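Local structure of putative major capsid protein (Cafeteriavirus-dependent mavirus, 6G44) at residues 43-48 with 63-68; 220-225 with 486-491; 226-231 with 266-271. The protein probably builds the viral shell as a double jelly-roll major capsid protein, assembling into trimeric capsomers. All blocks are in the same frame, centred on the assembly; numbering follows the deposited sequence. Where two conformers were deposited one is given.

Contact 1: residues 43-48 with 63-68; sequences QTIQPV and QPLGNL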
loop_
_atom_site.group_PDB
_atom_site.type_symbol
_atom_site.label_atom_id
_atom_site.label_comp_id
_atom_site.label_asym_id
_atom_site.label_seq_id
_atom_site.Cartn_x
_atom_site.Cartn_y
_atom_site.Cartn_z
ATOM N N GLN C 43 -0.670 -22.973 -23.049
ATOM C CA GLN C 43 0.162 -23.080 -24.256
ATOM C C GLN C 43 1.479 -22.337 -24.104
ATOM O O GLN C 43 1.509 -21.188 -23.650
ATOM C CB GLN C 43 -0.588 -22.524 -25.456
ATOM C CG GLN C 43 -1.962 -23.150 -25.725
ATOM C CD GLN C 43 -1.861 -24.629 -25.995
ATOM O OE1 GLN C 43 -1.243 -25.032 -26.987
ATOM N NE2 GLN C 43 -2.436 -25.458 -25.110
ATOM N N THR C 44 2.563 -22.989 -24.510
ATOM C CA THR C 44 3.848 -22.361 -24.724
ATOM C C THR C 44 4.113 -22.446 -26.224
ATOM O O THR C 44 4.317 -23.562 -26.752
ATOM C CB THR C 44 4.961 -23.040 -23.922
ATOM O OG1 THR C 44 4.723 -22.824 -22.513
ATOM C CG2 THR C 44 6.330 -22.445 -24.258
ATOM N N ILE C 45 4.086 -21.302 -26.899
ATOM C CA ILE C 45 4.065 -21.252 -28.370
ATOM C C ILE C 45 5.397 -20.730 -28.864
ATOM O O ILE C 45 5.802 -19.622 -28.526
ATOM C CB ILE C 45 2.929 -20.356 -28.873
ATOM C CG1 ILE C 45 1.597 -20.875 -28.305
ATOM C CG2 ILE C 45 2.873 -20.307 -30.405
ATOM C CD1 ILE C 45 0.444 -19.977 -28.551
ATOM N N GLN C 46 6.034 -21.530 -29.712
ATOM C CA GLN C 46 7.304 -21.176 -30.323
ATOM C C GLN C 46 7.036 -20.306 -31.550
ATOM O O GLN C 46 6.002 -20.424 -32.167
ATOM C CB GLN C 46 8.052 -22.449 -30.755
ATOM C CG GLN C 46 8.166 -23.549 -29.696
ATOM C CD GLN C 46 9.160 -23.209 -28.605
ATOM O OE1 GLN C 46 10.242 -22.697 -28.899
ATOM N NE2 GLN C 46 8.812 -23.503 -27.329
ATOM N N PRO C 47 7.990 -19.435 -31.914
ATOM C CA PRO C 47 7.825 -18.663 -33.145
ATOM C C PRO C 47 7.996 -19.581 -34.380
ATOM O O PRO C 47 8.482 -20.704 -34.260
ATOM C CB PRO C 47 8.936 -17.632 -33.069
ATOM C CG PRO C 47 9.913 -18.165 -32.144
ATOM C CD PRO C 47 9.236 -19.102 -31.216
ATOM N N VAL C 48 7.596 -19.057 -35.520
ATOM C CA VAL C 48 7.604 -19.862 -36.768
ATOM C C VAL C 48 9.011 -20.211 -37.234
ATOM O O VAL C 48 9.174 -21.204 -37.966
ATOM C CB VAL C 48 6.855 -19.181 -37.897
ATOM C CG1 VAL C 48 5.384 -19.028 -37.560
ATOM C CG2 VAL C 48 7.519 -17.875 -38.305
ATOM N N GLN C 63 -0.285 -19.566 -34.641
ATOM C CA GLN C 63 -0.807 -20.720 -33.927
ATOM C C GLN C 63 -2.320 -20.613 -33.759
ATOM O O GLN C 63 -2.822 -20.051 -32.780
ATOM C CB GLN C 63 -0.115 -20.901 -32.570
ATOM C CG GLN C 63 -0.592 -22.143 -31.826
ATOM C CD GLN C 63 -0.320 -23.386 -32.645
ATOM O OE1 GLN C 63 0.835 -23.795 -32.779
ATOM N NE2 GLN C 63 -1.370 -23.993 -33.203
ATOM N N PRO C 64 -3.084 -21.192 -34.694
ATOM C CA PRO C 64 -4.513 -21.316 -34.458
ATOM C C PRO C 64 -4.811 -22.005 -33.107
ATOM O O PRO C 64 -4.128 -22.983 -32.747
ATOM C CB PRO C 64 -4.972 -22.178 -35.637
ATOM C CG PRO C 64 -3.979 -21.864 -36.717
ATOM C CD PRO C 64 -2.682 -21.818 -35.988
ATOM N N LEU C 65 -5.838 -21.507 -32.407
ATOM C CA LEU C 65 -6.225 -22.043 -31.111
ATOM C C LEU C 65 -7.726 -22.154 -31.068
ATOM O O LEU C 65 -8.447 -21.219 -31.336
ATOM C CB LEU C 65 -5.715 -21.149 -29.963
ATOM C CG LEU C 65 -4.209 -21.114 -29.713
ATOM C CD1 LEU C 65 -3.900 -20.028 -28.669
ATOM C CD2 LEU C 65 -3.631 -22.437 -29.317
ATOM N N GLY C 66 -8.174 -23.332 -30.692
ATOM C CA GLY C 66 -9.589 -23.590 -30.604
ATOM C C GLY C 66 -10.190 -23.119 -29.294
ATOM O O GLY C 66 -9.463 -22.824 -28.325
ATOM N N ASN C 67 -11.505 -23.015 -29.296
ATOM C CA ASN C 67 -12.260 -22.773 -28.059
ATOM C C ASN C 67 -11.774 -21.450 -27.405
ATOM O O ASN C 67 -11.623 -20.466 -28.117
ATOM C CB ASN C 67 -12.226 -24.022 -27.171
ATOM C CG ASN C 67 -12.878 -25.197 -27.848
ATOM O OD1 ASN C 67 -12.186 -26.069 -28.437
ATOM N ND2 ASN C 67 -14.186 -25.186 -27.852
ATOM N N LEU C 68 -11.535 -21.415 -26.086
ATOM C CA LEU C 68 -11.214 -20.141 -25.427
ATOM C C LEU C 68 -9.729 -19.952 -25.226
ATOM O O LEU C 68 -9.026 -20.872 -24.848
ATOM C CB LEU C 68 -11.927 -20.041 -24.087
ATOM C CG LEU C 68 -13.453 -20.110 -24.154
ATOM C CD1 LEU C 68 -14.063 -19.925 -22.759
ATOM C CD2 LEU C 68 -14.065 -19.147 -25.149
#
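I45 and Q63 meet through carbon alone, and apolar touching of this kind carries the whole contact between residues 43-48 and 63-68. The side chains of I45 and Q63 cross obliquely, with I45 CG2 3.7 Å from Q63 CB, while the longer branch of the isoleucine brings I45 CD1 to 4.1 Å from Q63 CG. Both branches of I45 are thus laid against the methylenes of the glutamine. I45 CD1 also comes within 4.3 Å of L65 CD1, farther along residues 63-68. L65 reaches Q43 with its other methyl: Q43 CG stands 4.0 Å from L65 CD2, the two side chains sliding past each other in opposite directions.

Polar bonding is directed elsewhere. Q63 starts with CG anti to its backbone N (chi1 -177°) and then bends at chi2, which folds the amide back on its own chain: Q63 NE2 donates to P64 O at 3.0 Å. The bond is nearly straight at 177°, and the acceptor lies in the amide plane, which should hold that group against rotation. The amide of Q43 likewise bonds to the nearby T41 O.

No hydrogen bond joins the two segments; their backbones are paired elsewhere, Q43 and I45 with V270 and M268, Q63 and L65 with F228 and L225. T44, between the inward-pointing Q43 and I45, instead packs on Q377 of the third subunit. The chemistry implies a contact held by dispersion and exclusion of water within the double jelly-roll fold, in which the two partly exposed glutamines lay their methylenes against the buried I45 and L65 and keep their amides occupied locally.

Contact 2: residues 220-225 with 486-491; sequences VPFRNL and GTFMDD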
loop_
_atom_site.group_PDB
_atom_site.type_symbol
_atom_site.label_atom_id
_atom_site.label_comp_id
_atom_site.label_asym_id
_atom_site.label_seq_id
_atom_site.Cartn_x
_atom_site.Cartn_y
_atom_site.Cartn_z
ATOM N N VAL C 220 -11.316 -10.948 -20.017
ATOM C CA VAL C 220 -12.303 -11.665 -20.846
ATOM C C VAL C 220 -11.534 -12.492 -21.903
ATOM O O VAL C 220 -10.672 -11.949 -22.599
ATOM C CB VAL C 220 -13.269 -10.691 -21.505
ATOM C CG1 VAL C 220 -14.264 -11.441 -22.368
ATOM C CG2 VAL C 220 -14.017 -9.909 -20.422
ATOM N N PRO C 221 -11.824 -13.801 -22.025
ATOM C CA PRO C 221 -11.183 -14.645 -23.028
ATOM C C PRO C 221 -11.567 -14.296 -24.465
ATOM O O PRO C 221 -12.642 -13.742 -24.704
ATOM C CB PRO C 221 -11.734 -16.047 -22.693
ATOM C CG PRO C 221 -12.271 -15.958 -21.326
ATOM C CD PRO C 221 -12.763 -14.568 -21.191
ATOM N N PHE C 222 -10.665 -14.627 -25.382
ATOM C CA PHE C 222 -10.980 -14.663 -26.820
ATOM C C PHE C 222 -11.557 -16.028 -27.207
ATOM O O PHE C 222 -11.286 -17.010 -26.551
ATOM C CB PHE C 222 -9.731 -14.317 -27.620
ATOM C CG PHE C 222 -9.311 -12.890 -27.430
ATOM C CD1 PHE C 222 -10.065 -11.873 -28.007
ATOM C CD2 PHE C 222 -8.196 -12.567 -26.667
ATOM C CE1 PHE C 222 -9.719 -10.558 -27.824
ATOM C CE2 PHE C 222 -7.852 -11.231 -26.487
ATOM C CZ PHE C 222 -8.615 -10.255 -27.064
ATOM N N ARG C 223 -12.337 -16.043 -28.279
ATOM C CA ARG C 223 -13.114 -17.207 -28.724
ATOM C C ARG C 223 -12.700 -17.622 -30.152
ATOM O O ARG C 223 -12.743 -16.798 -31.067
ATOM C CB ARG C 223 -14.627 -16.846 -28.680
ATOM C CG ARG C 223 -15.598 -17.917 -29.227
ATOM C CD ARG C 223 -17.029 -17.463 -29.368
ATOM N NE ARG C 223 -17.184 -16.174 -30.070
ATOM C CZ ARG C 223 -18.301 -15.478 -30.092
ATOM N NH1 ARG C 223 -19.404 -15.964 -29.531
ATOM N NH2 ARG C 223 -18.333 -14.296 -30.686
ATOM N N ASN C 224 -12.356 -18.892 -30.316
ATOM C CA ASN C 224 -12.271 -19.542 -31.636
ATOM C C ASN C 224 -11.317 -18.819 -32.573
ATOM O O ASN C 224 -11.680 -18.440 -33.679
ATOM C CB ASN C 224 -13.686 -19.657 -32.262
ATOM C CG ASN C 224 -14.621 -20.529 -31.459
ATOM O OD1 ASN C 224 -14.190 -21.384 -30.667
ATOM N ND2 ASN C 224 -15.939 -20.330 -31.676
ATOM N N LEU C 225 -10.084 -18.643 -32.104
ATOM C CA LEU C 225 -9.023 -18.009 -32.899
ATOM C C LEU C 225 -8.425 -18.966 -33.918
ATOM O O LEU C 225 -7.336 -19.492 -33.803
ATOM C CB LEU C 225 -7.969 -17.405 -31.980
ATOM C CG LEU C 225 -8.463 -16.376 -30.976
ATOM C CD1 LEU C 225 -7.259 -15.857 -30.177
ATOM C CD2 LEU C 225 -9.208 -15.206 -31.594
ATOM N N GLY C 486 -16.822 -15.848 -36.514
ATOM C CA GLY C 486 -15.376 -15.717 -36.466
ATOM C C GLY C 486 -14.866 -14.320 -36.747
ATOM O O GLY C 486 -13.757 -13.986 -36.339
ATOM N N THR C 487 -15.646 -13.505 -37.450
ATOM C CA THR C 487 -15.241 -12.175 -37.809
ATOM C C THR C 487 -14.914 -11.339 -36.576
ATOM O O THR C 487 -15.638 -11.358 -35.590
ATOM C CB THR C 487 -16.323 -11.464 -38.640
ATOM O OG1 THR C 487 -16.611 -12.281 -39.798
ATOM C CG2 THR C 487 -15.847 -10.117 -39.107
ATOM N N PHE C 488 -13.825 -10.590 -36.698
ATOM C CA PHE C 488 -13.526 -9.494 -35.759
ATOM C C PHE C 488 -13.569 -8.156 -36.496
ATOM O O PHE C 488 -13.168 -8.049 -37.655
ATOM C CB PHE C 488 -12.127 -9.666 -35.131
ATOM C CG PHE C 488 -12.041 -10.718 -34.052
ATOM C CD1 PHE C 488 -11.897 -12.059 -34.361
ATOM C CD2 PHE C 488 -12.071 -10.344 -32.702
ATOM C CE1 PHE C 488 -11.799 -13.025 -33.368
ATOM C CE2 PHE C 488 -11.973 -11.312 -31.708
ATOM C CZ PHE C 488 -11.844 -12.650 -32.035
ATOM N N MET C 489 -13.975 -7.124 -35.765
ATOM C CA MET C 489 -14.000 -5.731 -36.227
ATOM C C MET C 489 -13.569 -4.879 -35.051
ATOM O O MET C 489 -13.680 -5.297 -33.902
ATOM C CB MET C 489 -15.398 -5.281 -36.672
ATOM C CG MET C 489 -15.939 -5.999 -37.904
ATOM S SD MET C 489 -17.598 -5.392 -38.303
ATOM C CE MET C 489 -17.299 -3.720 -38.869
ATOM N N ASP C 490 -13.058 -3.694 -35.328
ATOM C CA ASP C 490 -12.925 -2.700 -34.265
ATOM C C ASP C 490 -13.384 -1.347 -34.767
ATOM O O ASP C 490 -13.367 -1.088 -35.963
ATOM C CB ASP C 490 -11.519 -2.700 -33.635
ATOM C CG ASP C 490 -10.449 -2.146 -34.517
ATOM O OD1 ASP C 490 -10.581 -2.153 -35.752
ATOM O OD2 ASP C 490 -9.453 -1.663 -33.927
ATOM N N ASP C 491 -13.878 -0.514 -33.862
ATOM C CA ASP C 491 -14.374 0.806 -34.239
ATOM C C ASP C 491 -14.381 1.716 -33.029
ATOM O O ASP C 491 -14.667 1.287 -31.909
ATOM C CB ASP C 491 -15.834 0.738 -34.745
ATOM C CG ASP C 491 -15.951 0.329 -36.185
ATOM O OD1 ASP C 491 -15.396 1.011 -37.063
ATOM O OD2 ASP C 491 -16.600 -0.703 -36.419
#
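R223 NH2 is gripped by two acceptors, K284 O and S482 OG, while NH1 of the same guanidinium bonds to P283 O; at the other end of the residue, its backbone carbonyl approaches F488. The oxygen comes to the edge of the ring, near its plane, with R223 O 4.4 Å from F488 CZ. These bonds tie down the guanidinium, although no hydrogen bond runs directly between the two segments.

F488 is the centre of the apolar part. Its first side-chain bond points toward residues 220-225, and with CG beside the backbone N (chi1 -76°) the ring atoms CE1, CE2 and CZ make the contact; two apolar side chains approach them obliquely. L225 supplies one methyl: L225 CD2 lies 3.7 Å from F488 CZ and 3.8 Å from CE1 of the same ring, the two side chains crossing at about a right angle. F222 brings a ring of its own, with F222 CD1 4.2 Å from F488 CE2, an oblique approach rather than a stack. F222 is instead stacked on Y288, and M114 touches F222, L225 and F488 alike. All four residues that touch are buried.

The strands 222-225 and 488-491 remain 11.8 Å apart at the closest approach of their axes, inclined at 135°, so they meet by side chains and are not sheet partners. N115 ND2 nevertheless bridges them, donating to both N224 O and G486 O. Strand 222-235 belongs to the first large antiparallel sheet of the chain and strand 488-492 to another, built with 286-305 and 464-482. A phenylalanine of one sheet packing on side chains of the other is consistent with the junction between the two barrels of a double jelly-roll capsid protein.

Contact 3: residues 226-231 with 266-271; sequences NTFKVI and INMLVQ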
loop_
_atom_site.group_PDB
_atom_site.type_symbol
_atom_site.label_atom_id
_atom_site.label_comp_id
_atom_site.label_asym_id
_atom_site.label_seq_id
_atom_site.Cartn_x
_atom_site.Cartn_y
_atom_site.Cartn_z
ATOM N N ASN C 226 -9.202 -19.168 -34.972
ATOM C CA ASN C 226 -8.862 -20.090 -36.028
ATOM C C ASN C 226 -7.719 -19.584 -36.915
ATOM O O ASN C 226 -6.953 -20.370 -37.446
ATOM C CB ASN C 226 -10.171 -20.336 -36.808
ATOM C CG ASN C 226 -10.097 -21.491 -37.741
ATOM O OD1 ASN C 226 -9.607 -22.570 -37.407
ATOM N ND2 ASN C 226 -10.564 -21.259 -38.929
ATOM N N THR C 227 -7.575 -18.260 -37.049
ATOM C CA THR C 227 -6.321 -17.634 -37.438
ATOM C C THR C 227 -5.849 -16.819 -36.238
ATOM O O THR C 227 -6.628 -16.031 -35.698
ATOM C CB THR C 227 -6.496 -16.704 -38.645
ATOM O OG1 THR C 227 -7.041 -17.460 -39.738
ATOM C CG2 THR C 227 -5.190 -16.097 -39.082
ATOM N N PHE C 228 -4.601 -17.030 -35.839
ATOM C CA PHE C 228 -4.035 -16.264 -34.710
ATOM C C PHE C 228 -2.560 -16.049 -34.982
ATOM O O PHE C 228 -1.767 -16.968 -34.915
ATOM C CB PHE C 228 -4.283 -17.001 -33.398
ATOM C CG PHE C 228 -3.810 -16.259 -32.149
ATOM C CD1 PHE C 228 -3.934 -14.860 -32.034
ATOM C CD2 PHE C 228 -3.292 -16.971 -31.087
ATOM C CE1 PHE C 228 -3.502 -14.206 -30.880
ATOM C CE2 PHE C 228 -2.865 -16.309 -29.925
ATOM C CZ PHE C 228 -2.987 -14.934 -29.836
ATOM N N LYS C 229 -2.214 -14.827 -35.356
ATOM C CA LYS C 229 -0.812 -14.488 -35.597
ATOM C C LYS C 229 -0.438 -13.290 -34.747
ATOM O O LYS C 229 -1.237 -12.371 -34.604
ATOM C CB LYS C 229 -0.518 -14.164 -37.072
ATOM C CG LYS C 229 -1.015 -15.224 -38.030
ATOM C CD LYS C 229 -0.719 -14.835 -39.484
ATOM C CE LYS C 229 -1.576 -15.633 -40.434
ATOM N NZ LYS C 229 -1.199 -15.332 -41.838
ATOM N N VAL C 230 0.777 -13.325 -34.220
ATOM C CA VAL C 230 1.320 -12.200 -33.441
ATOM C C VAL C 230 2.673 -11.927 -34.078
ATOM O O VAL C 230 3.584 -12.751 -33.981
ATOM C CB VAL C 230 1.426 -12.520 -31.947
ATOM C CG1 VAL C 230 2.138 -11.407 -31.183
ATOM C CG2 VAL C 230 0.026 -12.759 -31.370
ATOM N N ILE C 231 2.777 -10.759 -34.703
ATOM C CA ILE C 231 3.970 -10.380 -35.474
ATOM C C ILE C 231 4.637 -9.198 -34.781
ATOM O O ILE C 231 4.010 -8.131 -34.638
ATOM C CB ILE C 231 3.592 -10.023 -36.915
ATOM C CG1 ILE C 231 2.853 -11.185 -37.588
ATOM C CG2 ILE C 231 4.836 -9.668 -37.741
ATOM C CD1 ILE C 231 1.910 -10.737 -38.689
ATOM N N ILE C 266 12.370 -16.602 -27.395
ATOM C CA ILE C 266 11.083 -16.004 -27.072
ATOM C C ILE C 266 9.965 -16.992 -27.347
ATOM O O ILE C 266 9.977 -17.689 -28.377
ATOM C CB ILE C 266 10.879 -14.666 -27.806
ATOM C CG1 ILE C 266 9.601 -13.933 -27.316
ATOM C CG2 ILE C 266 10.881 -14.853 -29.317
ATOM C CD1 ILE C 266 9.433 -12.554 -27.902
ATOM N N ASN C 267 9.035 -17.105 -26.395
ATOM C CA ASN C 267 7.812 -17.892 -26.557
ATOM C C ASN C 267 6.616 -17.040 -26.153
ATOM O O ASN C 267 6.766 -16.136 -25.333
ATOM C CB ASN C 267 7.875 -19.140 -25.677
ATOM C CG ASN C 267 8.960 -20.115 -26.104
ATOM O OD1 ASN C 267 9.422 -20.089 -27.241
ATOM N ND2 ASN C 267 9.331 -21.014 -25.213
ATOM N N MET C 268 5.456 -17.336 -26.721
ATOM C CA MET C 268 4.184 -16.716 -26.315
ATOM C C MET C 268 3.450 -17.702 -25.456
ATOM O O MET C 268 3.244 -18.840 -25.870
ATOM C CB MET C 268 3.348 -16.299 -27.505
ATOM C CG MET C 268 2.026 -15.663 -27.094
ATOM S SD MET C 268 1.240 -14.729 -28.416
ATOM C CE MET C 268 0.851 -16.050 -29.554
ATOM N N LEU C 269 3.073 -17.286 -24.240
ATOM C CA LEU C 269 2.436 -18.142 -23.262
ATOM C C LEU C 269 1.021 -17.668 -23.043
ATOM O O LEU C 269 0.814 -16.471 -22.746
ATOM C CB LEU C 269 3.180 -18.114 -21.939
ATOM C CG LEU C 269 4.451 -18.959 -21.805
ATOM C CD1 LEU C 269 5.497 -18.726 -22.888
ATOM C CD2 LEU C 269 5.093 -18.789 -20.450
ATOM N N VAL C 270 0.042 -18.550 -23.211
ATOM C CA VAL C 270 -1.343 -18.172 -22.998
ATOM C C VAL C 270 -2.188 -19.384 -22.634
ATOM O O VAL C 270 -1.972 -20.484 -23.154
ATOM C CB VAL C 270 -1.927 -17.445 -24.252
ATOM C CG1 VAL C 270 -2.045 -18.399 -25.461
ATOM C CG2 VAL C 270 -3.219 -16.714 -23.958
ATOM N N GLN C 271 -3.162 -19.185 -21.749
ATOM C CA GLN C 271 -4.112 -20.223 -21.437
ATOM C C GLN C 271 -5.024 -20.535 -22.624
ATOM O O GLN C 271 -5.345 -19.685 -23.435
ATOM C CB GLN C 271 -4.943 -19.792 -20.216
ATOM C CG GLN C 271 -4.157 -19.800 -18.900
ATOM C CD GLN C 271 -4.763 -18.898 -17.866
ATOM O OE1 GLN C 271 -4.853 -17.695 -18.081
ATOM N NE2 GLN C 271 -5.196 -19.472 -16.715
#
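F228 is the first residue of 226-231 to reach across, and it meets the end of M268 from the opposite direction. Its CG stands anti to the backbone N (chi1 -177°), which sends the ring inward, where F228 CE2 lies 3.7 Å from M268 CE. The sulfur is farther off, M268 SD being 5.4 Å from the centroid of the F228 ring and 52° from its normal, an oblique Met-aromatic contact.

K229 points the other way and touches N62, as expected of a strand with one inward and one outward face. The inward face belongs to the core of a jelly-roll: strand 222-235 is bonded to 58-66 and 110-114, whereas strand 258-273 is bonded to 43-45 and 74-84, and here the two confront each other through side chains.

V230 continues the inward row, its CA 8.9 Å from M268 CA. Its CG2 branch does the touching, with V230 CG2 3.8 Å from M268 SD and equally far from CE of that methionine. M268 runs extended until a bend at chi3 (66°) turns the methyl between F228 and V230; it also touches L75 and I45, the latter near its methyl.

How the contacts relate
From the N terminus, contact 1 closes first, a short loop of 14 residues between strands 43-45 and 58-66. Contact 2 opens much later at 220-225, and the chain runs directly into 226-231, which opens contact 3; that contact closes at 266-271, well before 486-491 completes contact 2. Contact 3 is therefore enclosed by contact 2, and contact 1 precedes both. Contacts 1 and 3 have centres about 5 Å apart and share a core. N67 O, 2.8 Å from N224 N, probably links contacts 1 and 2 by a hydrogen bond. The long loop of contact 2 ties the sheet of strand 222-235 to that of strands 464-482 and 488-492.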